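Long-range contacts in xyloglucan-specific endo-beta-1,4-glucanase BoGH9A (Bacteroides ovatus, PDB 6DHT), which cuts the beta-1,4-glucan backbone of xyloglucan at internal linkages, releasing xyloglucan oligosaccharides for use by a gut bacterium: residues F513-P518 / N547-N552; P493-H498 / D539-Y544. One frame throughout, in Å; residues are numbered along the deposited sequence.

In the fold
Both contacts belong to the glycoside hydrolase family 9 region, and their centres lie 9 Å apart. Along the chain the order is 493-498, 513-518, 539-544, 547-552, so the segments alternate and the two contacts cross. Contact 1 sits deep, about 9 Å from the centre of the chain, where the loop after helix 499-503 meets the start of helix 551-567; contact 2 lies farther out, at about 18 Å. They touch through Glu-548 and His-497, joined by a probable hydrogen bond, and through the backbones of Asn-547 and His-497. Together they gather three predicted active-site residues, His-497, Asp-539 and Glu-548, from the last part of the family 9 region.

Contact 1: residues F513-P518 / N547-N552; sequences FLVGGP and NEVAIN. With IMD (imidazole), chain B.
Val-549 lays its side chain across Phe-513 and Val-515, and it can be followed from CB outward. CB itself sits 3.7 Å from CD2 of Phe-513, at an oblique angle to the ring. CG1, turned anti to its own carbonyl carbon (chi1 -60°), reaches between the two partners: it touches Phe-513 CB at 3.6 Å and Val-515 CG1 at 4.0 Å. CG2 continues along the ring, 3.9 Å from Phe-513 CD2, and also packs on His-498.

The backbones meet just beside this apolar patch. Glu-548 O takes a weak, bent hydrogen bond from Gly-516 N (3.0 Å, 132° at the hydrogen) and receives the CA-H of Val-515 as well. A water gives a second tie, donating to Leu-514 O and accepting from Ala-550 N, the N-cap residue of helix 551-567. At the other end, the methyls of Val-515 lie against Asn-547 OD1, 3.4 Å from CG1; that oxygen is hydrogen-bonded to Tyr-537.

Glu-548 points its CB away from 513-518, and its carboxylate meets other partners. OE2 accepts a nearly straight bond (2.7 Å, 170°) from N1 of an imidazole that probably comes from the crystallisation liquor, and OE1 is held by His-497. The buried loop thus backs the extended residues leading into helix 551-567, which carry the predicted proton donor of a family 9 active site.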
ATOM      1  N   PHE A 513       0.921   7.923   7.062  1.00 11.80           N
ATOM      2  CA  PHE A 513      -0.261   7.235   6.561  1.00 12.10           C
ATOM      3  C   PHE A 513      -0.913   7.928   5.388  1.00 12.53           C
ATOM      4  O   PHE A 513      -1.216   9.104   5.463  1.00 12.28           O
ATOM      5  CB  PHE A 513      -1.305   7.105   7.673  1.00 11.48           C
ATOM      6  CG  PHE A 513      -0.904   6.160   8.773  1.00 12.02           C
ATOM      7  CD1 PHE A 513      -0.126   6.581   9.825  1.00 15.45           C
ATOM      8  CD2 PHE A 513      -1.317   4.842   8.755  1.00 15.08           C
ATOM      9  CE1 PHE A 513       0.258   5.661  10.844  1.00 15.97           C
ATOM     10  CE2 PHE A 513      -0.959   3.929   9.766  1.00 17.20           C
ATOM     11  CZ  PHE A 513      -0.186   4.355  10.815  1.00 13.00           C
ATOM     12  N   LEU A 514      -1.162   7.177   4.315  1.00 11.79           N
ATOM     13  CA  LEU A 514      -1.932   7.631   3.173  1.00 11.75           C
ATOM     14  C   LEU A 514      -3.415   7.517   3.499  1.00 12.17           C
ATOM     15  O   LEU A 514      -3.915   6.413   3.768  1.00 14.33           O
ATOM     16  CB  LEU A 514      -1.631   6.753   1.956  1.00 12.43           C
ATOM     17  CG  LEU A 514      -2.400   7.119   0.678  1.00 12.92           C
ATOM     18  CD1 LEU A 514      -2.196   8.550   0.250  1.00 16.19           C
ATOM     19  CD2 LEU A 514      -1.941   6.182  -0.428  1.00 16.09           C
ATOM     20  N   VAL A 515      -4.122   8.628   3.477  1.00 11.21           N
ATOM     21  CA  VAL A 515      -5.558   8.537   3.718  1.00 11.44           C
ATOM     22  C   VAL A 515      -6.287   8.094   2.446  1.00 13.71           C
ATOM     23  O   VAL A 515      -5.768   8.216   1.342  1.00 14.03           O
ATOM     24  CB  VAL A 515      -6.155   9.876   4.278  1.00 11.69           C
ATOM     25  CG1 VAL A 515      -5.471  10.241   5.577  1.00 11.71           C
ATOM     26  CG2 VAL A 515      -6.025  11.006   3.273  1.00 13.11           C
ATOM     27  N   GLY A 516      -7.501   7.575   2.586  1.00 12.89           N
ATOM     28  CA  GLY A 516      -8.204   6.978   1.460  1.00 13.89           C
ATOM     29  C   GLY A 516      -8.446   7.922   0.292  1.00 14.36           C
ATOM     30  O   GLY A 516      -8.315   7.547  -0.870  1.00 15.12           O
ATOM     31  N   GLY A 517      -8.850   9.153   0.597  1.00 13.10           N
ATOM     32  CA  GLY A 517      -8.996  10.211  -0.385  1.00 14.94           C
ATOM     33  C   GLY A 517     -10.419  10.463  -0.805  1.00 14.94           C
ATOM     34  O   GLY A 517     -11.351   9.836  -0.291  1.00 14.91           O
ATOM     35  N   PRO A 518     -10.572  11.371  -1.769  1.00 14.72           N
ATOM     36  CA  PRO A 518     -11.907  11.813  -2.204  1.00 16.54           C
ATOM     37  C   PRO A 518     -12.789  10.655  -2.603  1.00 19.16           C
ATOM     38  O   PRO A 518     -12.367   9.798  -3.355  1.00 18.41           O
ATOM     39  CB  PRO A 518     -11.610  12.681  -3.432  1.00 20.10           C
ATOM     40  CG  PRO A 518     -10.216  13.119  -3.291  1.00 20.90           C
ATOM     41  CD  PRO A 518      -9.494  12.047  -2.502  1.00 16.44           C
ATOM     42  N   ASN A 547     -11.199   9.660   4.893  1.00 13.94           N
ATOM     43  CA  ASN A 547     -10.012   9.973   5.703  1.00 13.50           C
ATOM     44  C   ASN A 547      -9.516   8.783   6.541  1.00 11.90           C
ATOM     45  O   ASN A 547      -8.818   8.971   7.522  1.00 13.99           O
ATOM     46  CB  ASN A 547     -10.300  11.196   6.610  1.00 14.01           C
ATOM     47  CG  ASN A 547      -9.103  12.086   6.789  1.00 14.39           C
ATOM     48  OD1 ASN A 547      -8.237  12.187   5.901  1.00 13.59           O
ATOM     49  ND2 ASN A 547      -9.076  12.833   7.896  1.00 15.31           N
ATOM     50  N   GLU A 548      -9.905   7.572   6.153  1.00 13.43           N
ATOM     51  CA  GLU A 548      -9.456   6.334   6.783  1.00 12.45           C
ATOM     52  C   GLU A 548      -7.988   6.039   6.404  1.00 12.82           C
ATOM     53  O   GLU A 548      -7.486   6.555   5.407  1.00 13.18           O
ATOM     54  CB  GLU A 548     -10.384   5.188   6.332  1.00 13.05           C
ATOM     55  CG  GLU A 548      -9.953   3.749   6.552  1.00 15.52           C
ATOM     56  CD  GLU A 548      -9.984   3.254   7.970  1.00 13.43           C
ATOM     57  OE1 GLU A 548      -9.847   4.053   8.924  1.00 16.18           O
ATOM     58  OE2 GLU A 548     -10.024   2.011   8.113  1.00 14.22           O
ATOM     59  N   VAL A 549      -7.315   5.286   7.262  1.00 11.84           N
ATOM     60  CA  VAL A 549      -5.955   4.814   6.957  1.00 12.62           C
ATOM     61  C   VAL A 549      -5.975   3.299   7.050  1.00 13.60           C
ATOM     62  O   VAL A 549      -6.833   2.707   7.689  1.00 13.33           O
ATOM     63  CB  VAL A 549      -4.912   5.417   7.940  1.00 12.59           C
ATOM     64  CG1 VAL A 549      -4.911   6.939   7.843  1.00 13.60           C
ATOM     65  CG2 VAL A 549      -5.172   4.944   9.389  1.00 15.98           C
ATOM     66  N   ALA A 550      -5.047   2.628   6.379  1.00 13.17           N
ATOM     67  CA  ALA A 550      -5.052   1.168   6.335  1.00 13.69           C
ATOM     68  C   ALA A 550      -3.728   0.589   5.876  1.00 12.60           C
ATOM     69  O   ALA A 550      -3.045   1.192   5.037  1.00 12.82           O
ATOM     70  CB  ALA A 550      -6.135   0.682   5.410  1.00 14.29           C
ATOM     71  N   ILE A 551      -3.386  -0.589   6.370  1.00 12.14           N
ATOM     72  CA  ILE A 551      -2.123  -1.216   5.973  1.00 10.55           C
ATOM     73  C   ILE A 551      -2.040  -1.486   4.472  1.00 12.88           C
ATOM     74  O   ILE A 551      -0.931  -1.413   3.903  1.00 11.28           O
ATOM     75  CB  ILE A 551      -1.804  -2.482   6.782  1.00 12.70           C
ATOM     76  CG1 ILE A 551      -2.896  -3.542   6.627  1.00 11.25           C
ATOM     77  CG2 ILE A 551      -1.502  -2.135   8.229  1.00 11.83           C
ATOM     78  CD1 ILE A 551      -2.583  -4.903   7.246  1.00 12.62           C
ATOM     79  N   ASN A 552      -3.146  -1.815   3.815  1.00 12.80           N
ATOM     80  CA  ASN A 552      -3.091  -2.087   2.379  1.00 11.25           C
ATOM     81  C   ASN A 552      -2.914  -0.827   1.585  1.00 12.58           C
ATOM     82  O   ASN A 552      -2.373  -0.857   0.496  1.00 13.24           O
ATOM     83  CB  ASN A 552      -4.294  -2.893   1.894  1.00 11.59           C
ATOM     84  CG  ASN A 552      -5.624  -2.277   2.282  1.00 16.29           C
ATOM     85  OD1 ASN A 552      -5.862  -1.908   3.448  1.00 13.74           O
ATOM     86  ND2 ASN A 552      -6.506  -2.166   1.306  1.00 15.40           N
TER
HETATM   87  N1  IMD B 601      -9.732   0.332   6.044  1.00 13.87           N
HETATM   88  C2  IMD B 601      -9.640  -1.011   6.166  1.00 14.89           C
HETATM   89  N3  IMD B 601      -9.315  -1.513   4.950  1.00 19.10           N
HETATM   90  C4  IMD B 601      -9.224  -0.492   4.070  1.00 18.33           C
HETATM   91  C5  IMD B 601      -9.488   0.679   4.765  1.00 17.47           C
HETATM   92  O   HOH W   1      -3.192   4.323   5.122  1.00 13.82           O

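Contact 2: residues P493-H498 / D539-Y544; sequences PKHPHH and DTEDSY
His-497 lays one face of its ring over the start of Tyr-544: Tyr-544 CA stands 3.8 Å above the ring plane, over its centre, and CB makes a CH-pi contact with the same ring. The two rings themselves are inclined at 42°, with His-497 CE1 coming within 3.3 Å of Tyr-544 CD1. Around the histidine's rim, near its plane, CD2 approaches the backbone oxygen of Glu-541 at 3.0 Å. A trans chi1 carries the His-497 ring past that oxygen toward Tyr-544.

At the far end of the contact, the carboxylate of Asp-539 receives two successive backbone N-H groups. OD2 takes Lys-494 N at 2.8 Å, almost straight (169°), and OD1 takes His-495 N at 2.9 Å, more bent; both donors arrive on the syn side. Asn-547 ND2 adds a further bond to OD1, so three N-H groups hold this carboxylate.

Between these sites, His-495 and Glu-541 form a His-carboxylate hydrogen bond. ND1 donates to OE2 at 2.7 Å, with the oxygen in the ring plane at its edge but 34° out of the carboxylate plane. The CG of Glu-541 lies beside Pro-496 O, and a bend at chi2 brings the carboxylate back so that OE1 lies against His-495 CB. Glu-541 is the second residue of the type I turn from Thr-540 to Ser-543.

Asp-539 and His-497 are both predicted active-site residues. The N-H groups on Asp-539 fix its carboxylate's orientation, whereas His-497 is placed by packing on Tyr-544, a backbone bond with Asn-547 and the bond from its ND1 to Glu-548, consistent with a role in positioning that predicted proton donor.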
ATOM      1  N   PRO A 493      -3.274  15.793   6.072  1.00 12.73           N
ATOM      2  CA  PRO A 493      -4.375  15.510   7.007  1.00 13.92           C
ATOM      3  C   PRO A 493      -3.939  15.575   8.468  1.00 14.82           C
ATOM      4  O   PRO A 493      -2.971  14.941   8.875  1.00 15.78           O
ATOM      5  CB  PRO A 493      -4.821  14.102   6.627  1.00 14.30           C
ATOM      6  CG  PRO A 493      -4.242  13.874   5.239  1.00 14.57           C
ATOM      7  CD  PRO A 493      -2.966  14.617   5.234  1.00 14.23           C
ATOM      8  N   LYS A 494      -4.668  16.353   9.265  1.00 12.81           N
ATOM      9  CA  LYS A 494      -4.386  16.475  10.689  1.00 15.41           C
ATOM     10  C   LYS A 494      -5.402  15.709  11.554  1.00 14.65           C
ATOM     11  O   LYS A 494      -5.218  15.572  12.779  1.00 17.31           O
ATOM     12  CB  LYS A 494      -4.428  17.964  11.051  1.00 16.83           C
ATOM     13  CG  LYS A 494      -3.354  18.809  10.395  1.00 19.15           C
ATOM     14  CD  LYS A 494      -1.969  18.464  10.930  1.00 22.99           C
ATOM     15  CE  LYS A 494      -0.862  19.138  10.129  1.00 32.18           C
ATOM     16  NZ  LYS A 494      -0.781  20.603  10.354  1.00 36.91           N
ATOM     17  N   HIS A 495      -6.436  15.157  10.915  1.00 13.35           N
ATOM     18  CA  HIS A 495      -7.556  14.518  11.626  1.00 13.06           C
ATOM     19  C   HIS A 495      -7.966  13.173  11.041  1.00 15.46           C
ATOM     20  O   HIS A 495      -9.129  12.925  10.789  1.00 15.62           O
ATOM     21  CB  HIS A 495      -8.755  15.486  11.626  1.00 14.99           C
ATOM     22  CG  HIS A 495      -8.444  16.782  12.295  1.00 15.22           C
ATOM     23  ND1 HIS A 495      -8.320  16.891  13.666  1.00 19.44           N
ATOM     24  CD2 HIS A 495      -8.136  17.994  11.787  1.00 18.90           C
ATOM     25  CE1 HIS A 495      -7.985  18.134  13.969  1.00 17.91           C
ATOM     26  NE2 HIS A 495      -7.889  18.831  12.852  1.00 19.39           N
ATOM     27  N   PRO A 496      -6.997  12.285  10.795  1.00 13.50           N
ATOM     28  CA  PRO A 496      -7.372  11.016  10.176  1.00 13.33           C
ATOM     29  C   PRO A 496      -8.340  10.181  10.992  1.00 13.76           C
ATOM     30  O   PRO A 496      -8.346  10.236  12.221  1.00 14.04           O
ATOM     31  CB  PRO A 496      -6.018  10.282  10.031  1.00 13.91           C
ATOM     32  CG  PRO A 496      -5.181  10.888  11.120  1.00 16.14           C
ATOM     33  CD  PRO A 496      -5.572  12.329  11.156  1.00 15.08           C
ATOM     34  N   HIS A 497      -9.125   9.378  10.293  1.00 13.64           N
ATOM     35  CA  HIS A 497      -9.983   8.395  10.895  1.00 15.02           C
ATOM     36  C   HIS A 497      -9.101   7.232  11.282  1.00 14.75           C
ATOM     37  O   HIS A 497      -8.918   6.276  10.515  1.00 14.62           O
ATOM     38  CB  HIS A 497     -11.072   7.990   9.897  1.00 15.80           C
ATOM     39  CG  HIS A 497     -11.993   6.913  10.389  1.00 15.34           C
ATOM     40  ND1 HIS A 497     -11.712   5.572  10.264  1.00 16.31           N
ATOM     41  CD2 HIS A 497     -13.208   6.980  10.992  1.00 15.96           C
ATOM     42  CE1 HIS A 497     -12.689   4.860  10.798  1.00 14.82           C
ATOM     43  NE2 HIS A 497     -13.617   5.697  11.238  1.00 12.76           N
ATOM     44  N   HIS A 498      -8.539   7.332  12.480  1.00 13.30           N
ATOM     45  CA  HIS A 498      -7.490   6.412  12.933  1.00 13.66           C
ATOM     46  C   HIS A 498      -7.595   6.368  14.439  1.00 13.67           C
ATOM     47  O   HIS A 498      -7.270   7.348  15.110  1.00 15.01           O
ATOM     48  CB  HIS A 498      -6.127   6.994  12.523  1.00 14.94           C
ATOM     49  CG  HIS A 498      -4.960   6.092  12.768  1.00 13.75           C
ATOM     50  ND1 HIS A 498      -3.684   6.579  12.993  1.00 18.36           N
ATOM     51  CD2 HIS A 498      -4.847   4.745  12.745  1.00 15.71           C
ATOM     52  CE1 HIS A 498      -2.848   5.561  13.118  1.00 14.39           C
ATOM     53  NE2 HIS A 498      -3.528   4.438  12.977  1.00 12.51           N
ATOM     54  N   ASP A 539     -11.123  16.339   6.080  1.00 15.28           N
ATOM     55  CA  ASP A 539     -10.129  15.990   7.080  1.00 15.01           C
ATOM     56  C   ASP A 539     -10.749  16.074   8.483  1.00 15.04           C
ATOM     57  O   ASP A 539     -10.488  17.010   9.253  1.00 16.47           O
ATOM     58  CB  ASP A 539      -8.921  16.900   6.927  1.00 16.20           C
ATOM     59  CG  ASP A 539      -7.801  16.562   7.895  1.00 13.12           C
ATOM     60  OD1 ASP A 539      -7.729  15.400   8.350  1.00 13.67           O
ATOM     61  OD2 ASP A 539      -7.005  17.506   8.169  1.00 15.55           O
ATOM     62  N   THR A 540     -11.579  15.084   8.779  1.00 14.79           N
ATOM     63  CA  THR A 540     -12.172  14.949  10.097  1.00 14.21           C
ATOM     64  C   THR A 540     -12.113  13.492  10.518  1.00 16.04           C
ATOM     65  O   THR A 540     -12.160  12.587   9.671  1.00 15.73           O
ATOM     66  CB  THR A 540     -13.637  15.489  10.117  1.00 18.28           C
ATOM     67  OG1 THR A 540     -14.442  14.727   9.206  1.00 19.15           O
ATOM     68  CG2 THR A 540     -13.707  16.958   9.752  1.00 17.16           C
ATOM     69  N   GLU A 541     -11.998  13.257  11.824  1.00 15.84           N
ATOM     70  CA  GLU A 541     -11.798  11.916  12.341  1.00 17.00           C
ATOM     71  C   GLU A 541     -12.971  10.970  12.100  1.00 14.18           C
ATOM     72  O   GLU A 541     -12.822   9.746  12.155  1.00 16.41           O
ATOM     73  CB  GLU A 541     -11.477  11.924  13.840  1.00 18.61           C
ATOM     74  CG  GLU A 541     -10.139  12.534  14.252  1.00 20.19           C
ATOM     75  CD  GLU A 541     -10.119  14.045  14.391  1.00 21.68           C
ATOM     76  OE1 GLU A 541     -11.076  14.730  13.975  1.00 18.29           O
ATOM     77  OE2 GLU A 541      -9.093  14.580  14.887  1.00 23.00           O
ATOM     78  N   ASP A 542     -14.168  11.529  11.894  1.00 14.24           N
ATOM     79  CA  ASP A 542     -15.334  10.694  11.642  1.00 14.39           C
ATOM     80  C   ASP A 542     -15.476  10.261  10.191  1.00 18.76           C
ATOM     81  O   ASP A 542     -16.367   9.496   9.860  1.00 18.56           O
ATOM     82  CB  ASP A 542     -16.641  11.390  12.090  1.00 14.80           C
ATOM     83  CG  ASP A 542     -16.878  12.725  11.397  1.00 17.50           C
ATOM     84  OD1 ASP A 542     -15.927  13.315  10.836  1.00 18.84           O
ATOM     85  OD2 ASP A 542     -18.033  13.252  11.448  1.00 17.80           O
ATOM     86  N   SER A 543     -14.585  10.732   9.319  1.00 17.98           N
ATOM     87  CA  SER A 543     -14.721  10.403   7.899  1.00 19.61           C
ATOM     88  C   SER A 543     -14.081   9.061   7.530  1.00 18.71           C
ATOM     89  O   SER A 543     -12.977   9.033   6.985  1.00 18.23           O
ATOM     90  CB  SER A 543     -14.138  11.484   7.010  1.00 17.65           C
ATOM     91  OG  SER A 543     -14.435  11.193   5.649  1.00 17.85           O
ATOM     92  N   TYR A 544     -14.742   7.946   7.854  1.00 15.60           N
ATOM     93  CA  TYR A 544     -14.388   6.634   7.317  1.00 16.64           C
ATOM     94  C   TYR A 544     -14.402   6.703   5.799  1.00 18.72           C
ATOM     95  O   TYR A 544     -13.584   6.044   5.135  1.00 17.76           O
ATOM     96  CB  TYR A 544     -15.411   5.600   7.790  1.00 18.13           C
ATOM     97  CG  TYR A 544     -15.085   4.137   7.636  1.00 20.50           C
ATOM     98  CD1 TYR A 544     -13.828   3.613   7.940  1.00 18.74           C
ATOM     99  CD2 TYR A 544     -16.083   3.238   7.303  1.00 28.26           C
ATOM    100  CE1 TYR A 544     -13.570   2.249   7.850  1.00 19.50           C
ATOM    101  CE2 TYR A 544     -15.829   1.873   7.216  1.00 30.73           C
ATOM    102  CZ  TYR A 544     -14.573   1.387   7.493  1.00 25.89           C
ATOM    103  OH  TYR A 544     -14.322   0.031   7.408  1.00 30.66           O
TER